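Long-range contact in glutathione S-transferase enzyme with thioredoxin-like domain (Bradyrhizobium sp., PDB 4MF7), which probably catalyses the conjugation of glutathione to electrophilic substrates: residues F126-W140 against I196-T208. Numbering follows the deposited sequence.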
# COMPACT_ATOMS: atom_id res chain seq x y z
N PHE A 126 10.71 14.87 1.85
CA PHE A 126 10.34 13.98 0.71
C PHE A 126 8.83 13.82 0.54
O PHE A 126 8.36 12.82 -0.02
CB PHE A 126 11.09 12.64 0.80
CG PHE A 126 12.58 12.82 0.85
CD1 PHE A 126 13.22 13.45 -0.21
CD2 PHE A 126 13.32 12.44 1.94
CE1 PHE A 126 14.59 13.66 -0.18
CE2 PHE A 126 14.70 12.68 2.00
CZ PHE A 126 15.32 13.28 0.92
N LEU A 127 8.08 14.82 1.01
CA LEU A 127 6.67 15.00 0.63
C LEU A 127 6.46 16.42 0.09
O LEU A 127 7.14 17.36 0.55
CB LEU A 127 5.76 14.78 1.81
CG LEU A 127 5.42 13.34 2.16
CD1 LEU A 127 4.61 13.29 3.45
CD2 LEU A 127 4.65 12.68 1.02
N PRO A 128 5.55 16.60 -0.88
CA PRO A 128 5.26 17.97 -1.33
C PRO A 128 4.69 18.80 -0.18
O PRO A 128 4.28 18.26 0.85
CB PRO A 128 4.23 17.76 -2.45
CG PRO A 128 4.43 16.34 -2.88
CD PRO A 128 4.72 15.63 -1.62
N ALA A 129 4.71 20.13 -0.35
CA ALA A 129 4.20 21.03 0.68
C ALA A 129 2.67 21.06 0.62
O ALA A 129 1.99 21.10 1.64
CB ALA A 129 4.77 22.43 0.47
N ASP A 130 2.17 21.03 -0.60
CA ASP A 130 0.76 21.20 -0.88
C ASP A 130 -0.04 19.97 -0.43
O ASP A 130 0.30 18.86 -0.82
CB ASP A 130 0.64 21.38 -2.38
CG ASP A 130 -0.76 21.47 -2.84
OD1 ASP A 130 -1.45 22.41 -2.42
OD2 ASP A 130 -1.16 20.59 -3.61
N PRO A 131 -1.09 20.15 0.40
CA PRO A 131 -1.91 19.02 0.87
C PRO A 131 -2.47 18.09 -0.23
O PRO A 131 -2.38 16.86 -0.11
CB PRO A 131 -3.04 19.72 1.64
CG PRO A 131 -2.41 20.97 2.15
CD PRO A 131 -1.46 21.41 1.08
N ALA A 132 -3.04 18.65 -1.29
CA ALA A 132 -3.58 17.80 -2.36
C ALA A 132 -2.47 16.90 -2.98
O ALA A 132 -2.65 15.69 -3.18
CB ALA A 132 -4.25 18.63 -3.42
N ARG A 133 -1.33 17.51 -3.26
CA ARG A 133 -0.19 16.77 -3.83
C ARG A 133 0.43 15.77 -2.85
O ARG A 133 0.93 14.71 -3.28
CB ARG A 133 0.82 17.75 -4.47
CG ARG A 133 0.28 18.30 -5.79
CD ARG A 133 1.11 19.34 -6.55
NE ARG A 133 2.47 18.88 -6.81
CZ ARG A 133 3.50 19.18 -6.03
NH1 ARG A 133 4.72 18.73 -6.31
NH2 ARG A 133 3.29 19.93 -4.96
N ARG A 134 0.37 16.04 -1.55
CA ARG A 134 0.77 15.05 -0.58
C ARG A 134 -0.09 13.79 -0.70
O ARG A 134 0.44 12.71 -0.70
CB ARG A 134 0.73 15.55 0.86
CG ARG A 134 1.77 16.63 1.09
CD ARG A 134 1.48 17.45 2.32
NE ARG A 134 2.00 16.83 3.51
CZ ARG A 134 3.22 17.03 4.01
NH1 ARG A 134 4.11 17.84 3.41
NH2 ARG A 134 3.56 16.41 5.12
N TRP A 135 -1.41 13.95 -0.80
CA TRP A 135 -2.27 12.77 -0.95
C TRP A 135 -1.95 12.04 -2.24
O TRP A 135 -1.87 10.80 -2.25
CB TRP A 135 -3.77 13.15 -0.88
CG TRP A 135 -4.14 13.61 0.45
CD1 TRP A 135 -4.55 14.87 0.81
CD2 TRP A 135 -4.12 12.84 1.64
NE1 TRP A 135 -4.78 14.92 2.15
CE2 TRP A 135 -4.52 13.69 2.69
CE3 TRP A 135 -3.82 11.51 1.92
CZ2 TRP A 135 -4.62 13.25 3.98
CZ3 TRP A 135 -3.90 11.08 3.17
CH2 TRP A 135 -4.30 11.94 4.21
N GLN A 136 -1.73 12.78 -3.32
CA GLN A 136 -1.44 12.16 -4.59
C GLN A 136 -0.14 11.38 -4.54
O GLN A 136 -0.03 10.33 -5.17
CB GLN A 136 -1.38 13.18 -5.72
CG GLN A 136 -2.75 13.66 -6.15
CD GLN A 136 -2.65 14.64 -7.31
OE1 GLN A 136 -1.87 15.58 -7.26
NE2 GLN A 136 -3.45 14.41 -8.34
N THR A 137 0.84 11.89 -3.79
CA THR A 137 2.13 11.18 -3.59
C THR A 137 1.93 9.74 -3.07
O THR A 137 2.59 8.81 -3.54
CB THR A 137 3.05 11.94 -2.62
OG1 THR A 137 3.20 13.31 -3.10
CG2 THR A 137 4.43 11.25 -2.53
N LEU A 138 1.01 9.56 -2.13
CA LEU A 138 0.75 8.26 -1.53
C LEU A 138 0.27 7.19 -2.52
O LEU A 138 0.46 5.99 -2.28
CB LEU A 138 -0.28 8.39 -0.39
CG LEU A 138 0.07 9.34 0.76
CD1 LEU A 138 -0.84 9.00 1.93
CD2 LEU A 138 1.54 9.27 1.19
N GLN A 139 -0.34 7.63 -3.62
CA GLN A 139 -0.83 6.72 -4.64
C GLN A 139 0.31 5.84 -5.16
O GLN A 139 0.09 4.71 -5.53
CB GLN A 139 -1.45 7.46 -5.81
CG GLN A 139 -2.67 8.33 -5.47
CD GLN A 139 -3.11 9.20 -6.62
OE1 GLN A 139 -4.31 9.26 -6.96
NE2 GLN A 139 -2.15 9.90 -7.23
N TRP A 140 1.53 6.39 -5.19
CA TRP A 140 2.68 5.73 -5.82
C TRP A 140 3.44 4.78 -4.92
O TRP A 140 4.37 4.16 -5.38
CB TRP A 140 3.64 6.80 -6.36
CG TRP A 140 2.95 7.60 -7.38
CD1 TRP A 140 2.24 8.78 -7.19
CD2 TRP A 140 2.83 7.28 -8.76
NE1 TRP A 140 1.68 9.18 -8.36
CE2 TRP A 140 2.04 8.29 -9.35
CE3 TRP A 140 3.30 6.23 -9.56
CZ2 TRP A 140 1.71 8.29 -10.71
CZ3 TRP A 140 2.99 6.24 -10.93
CH2 TRP A 140 2.19 7.26 -11.48
N ILE A 196 7.99 12.16 -10.23
CA ILE A 196 6.61 11.75 -10.29
C ILE A 196 5.69 12.91 -9.86
O ILE A 196 4.64 13.10 -10.44
CB ILE A 196 6.38 10.47 -9.46
CG1 ILE A 196 6.99 9.28 -10.22
CG2 ILE A 196 4.90 10.24 -9.16
CD1 ILE A 196 7.18 8.05 -9.37
N MET A 197 6.14 13.68 -8.86
CA MET A 197 5.41 14.84 -8.35
C MET A 197 6.08 16.15 -8.83
O MET A 197 6.31 17.08 -8.04
CB MET A 197 5.29 14.80 -6.85
CG MET A 197 4.68 13.53 -6.30
SD MET A 197 3.07 13.09 -7.01
CE MET A 197 2.04 14.47 -6.47
N ASP A 198 6.37 16.19 -10.11
CA ASP A 198 6.86 17.40 -10.79
C ASP A 198 8.22 17.80 -10.27
O ASP A 198 9.16 17.01 -10.37
CB ASP A 198 5.82 18.53 -10.69
CG ASP A 198 4.61 18.24 -11.52
OD1 ASP A 198 4.62 18.52 -12.74
OD2 ASP A 198 3.65 17.70 -10.95
N ALA A 199 8.34 19.02 -9.73
CA ALA A 199 9.64 19.52 -9.31
C ALA A 199 10.11 18.89 -8.03
O ALA A 199 11.28 18.99 -7.69
CB ALA A 199 9.62 21.05 -9.18
N ASP A 200 9.20 18.27 -7.28
CA ASP A 200 9.51 17.72 -5.97
C ASP A 200 9.94 16.26 -6.04
O ASP A 200 9.16 15.43 -6.50
CB ASP A 200 8.27 17.80 -5.08
CG ASP A 200 7.93 19.23 -4.66
OD1 ASP A 200 8.84 20.01 -4.33
OD2 ASP A 200 6.74 19.56 -4.65
N TYR A 201 11.14 15.97 -5.57
CA TYR A 201 11.56 14.58 -5.38
C TYR A 201 10.96 14.07 -4.08
O TYR A 201 11.12 14.68 -2.99
CB TYR A 201 13.08 14.48 -5.37
CG TYR A 201 13.69 13.13 -5.09
CD1 TYR A 201 13.87 12.23 -6.09
CD2 TYR A 201 14.18 12.81 -3.82
CE1 TYR A 201 14.49 11.01 -5.87
CE2 TYR A 201 14.79 11.59 -3.58
CZ TYR A 201 14.95 10.70 -4.62
OH TYR A 201 15.58 9.50 -4.41
N THR A 202 10.26 12.94 -4.17
CA THR A 202 9.46 12.48 -3.05
C THR A 202 9.59 10.99 -2.78
O THR A 202 10.25 10.27 -3.53
CB THR A 202 7.94 12.77 -3.25
OG1 THR A 202 7.43 11.98 -4.34
CG2 THR A 202 7.64 14.28 -3.48
N ILE A 203 8.94 10.54 -1.72
CA ILE A 203 8.79 9.12 -1.46
C ILE A 203 8.19 8.32 -2.64
O ILE A 203 8.41 7.11 -2.74
CB ILE A 203 8.06 8.81 -0.12
CG1 ILE A 203 6.61 9.36 -0.07
CG2 ILE A 203 8.88 9.23 1.05
CD1 ILE A 203 5.87 8.97 1.19
N ALA A 204 7.47 8.99 -3.55
CA ALA A 204 6.99 8.32 -4.79
C ALA A 204 8.14 7.82 -5.68
O ALA A 204 8.10 6.70 -6.16
CB ALA A 204 6.07 9.22 -5.60
N ASP A 205 9.15 8.66 -5.91
CA ASP A 205 10.36 8.26 -6.67
C ASP A 205 11.17 7.21 -5.90
O ASP A 205 11.62 6.20 -6.47
CB ASP A 205 11.21 9.48 -6.99
CG ASP A 205 10.38 10.61 -7.59
OD1 ASP A 205 10.02 10.52 -8.79
OD2 ASP A 205 10.08 11.53 -6.81
N ILE A 206 11.30 7.43 -4.59
CA ILE A 206 12.04 6.53 -3.71
C ILE A 206 11.39 5.15 -3.72
O ILE A 206 12.08 4.15 -3.66
CB ILE A 206 12.19 7.13 -2.29
CG1 ILE A 206 13.03 8.42 -2.35
CG2 ILE A 206 12.72 6.14 -1.27
CD1 ILE A 206 12.97 9.23 -1.06
N ALA A 207 10.06 5.10 -3.84
CA ALA A 207 9.35 3.82 -3.85
C ALA A 207 9.49 3.07 -5.18
O ALA A 207 9.30 1.86 -5.23
CB ALA A 207 7.87 4.04 -3.55
N THR A 208 9.79 3.77 -6.27
CA THR A 208 9.69 3.18 -7.60
C THR A 208 11.04 3.03 -8.34
O THR A 208 11.18 2.15 -9.22
CB THR A 208 8.71 3.99 -8.45
OG1 THR A 208 9.12 5.34 -8.49
CG2 THR A 208 7.34 3.97 -7.81
O HOH W 1 9.71 18.47 -1.39
O HOH W 2 6.40 21.30 -2.52
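Arg-133 reaches across to the turn at Met-197 to Asp-200 and holds it with one nitrogen. Its chain bends at chi3 (55°), bringing NH1 to Asp-200 OD2 at 2.7 Å in an almost straight salt bridge (173°) on the anti side of the carboxylate, tilted out of its plane. The same NH1 donates to Met-197 O at 2.9 Å, and both acceptors lie in the guanidinium plane. Met-197 O also takes Asp-200 N on the opposite face of its carbonyl plane, the bond within this type II' turn, while a water links Asp-200 OD2 to Ala-129 N. A leucine in place of Arg-133 would probably leave the Asp-200 carboxylate without its charged mate and the turn less firmly tied to helix 131-138.

From Met-197, CB lies 4.0 Å from Arg-133 NH1, and CG comes 3.5 Å from Thr-137 OG1. The bend at chi2 (-54°) then carries SD alongside Thr-137 and obliquely beside the Trp-140 ring, a Met-aromatic contact, and a further bend at chi3 brings CE to 3.4 Å from Arg-133 O, with Gln-136 CB close by. Trp-140 is covered on one face by Ile-196, whose CG2 stands 3.4 Å from the centroid of the five-membered ring, a CH-pi contact almost on the normal; Ala-204 CB packs against Trp-140 CB.

At the other end, Phe-126 O accepts from Ile-203 N at 2.9 Å. The Phe-126 ring takes Ile-206 CD1 over one face and meets the edge of Tyr-201 through CE1.

Helices 131-138 and 203-208 run nearly parallel, and Thr-137 CG2 abuts Thr-202 OG1. Thr-202, at the N-cap, accepts Ala-204 N through OG1, while Asp-205 OD2 accepts Thr-202 N; the two residues form the capping box that begins the core helix of the C-terminal domain in the glutathione S-transferase fold.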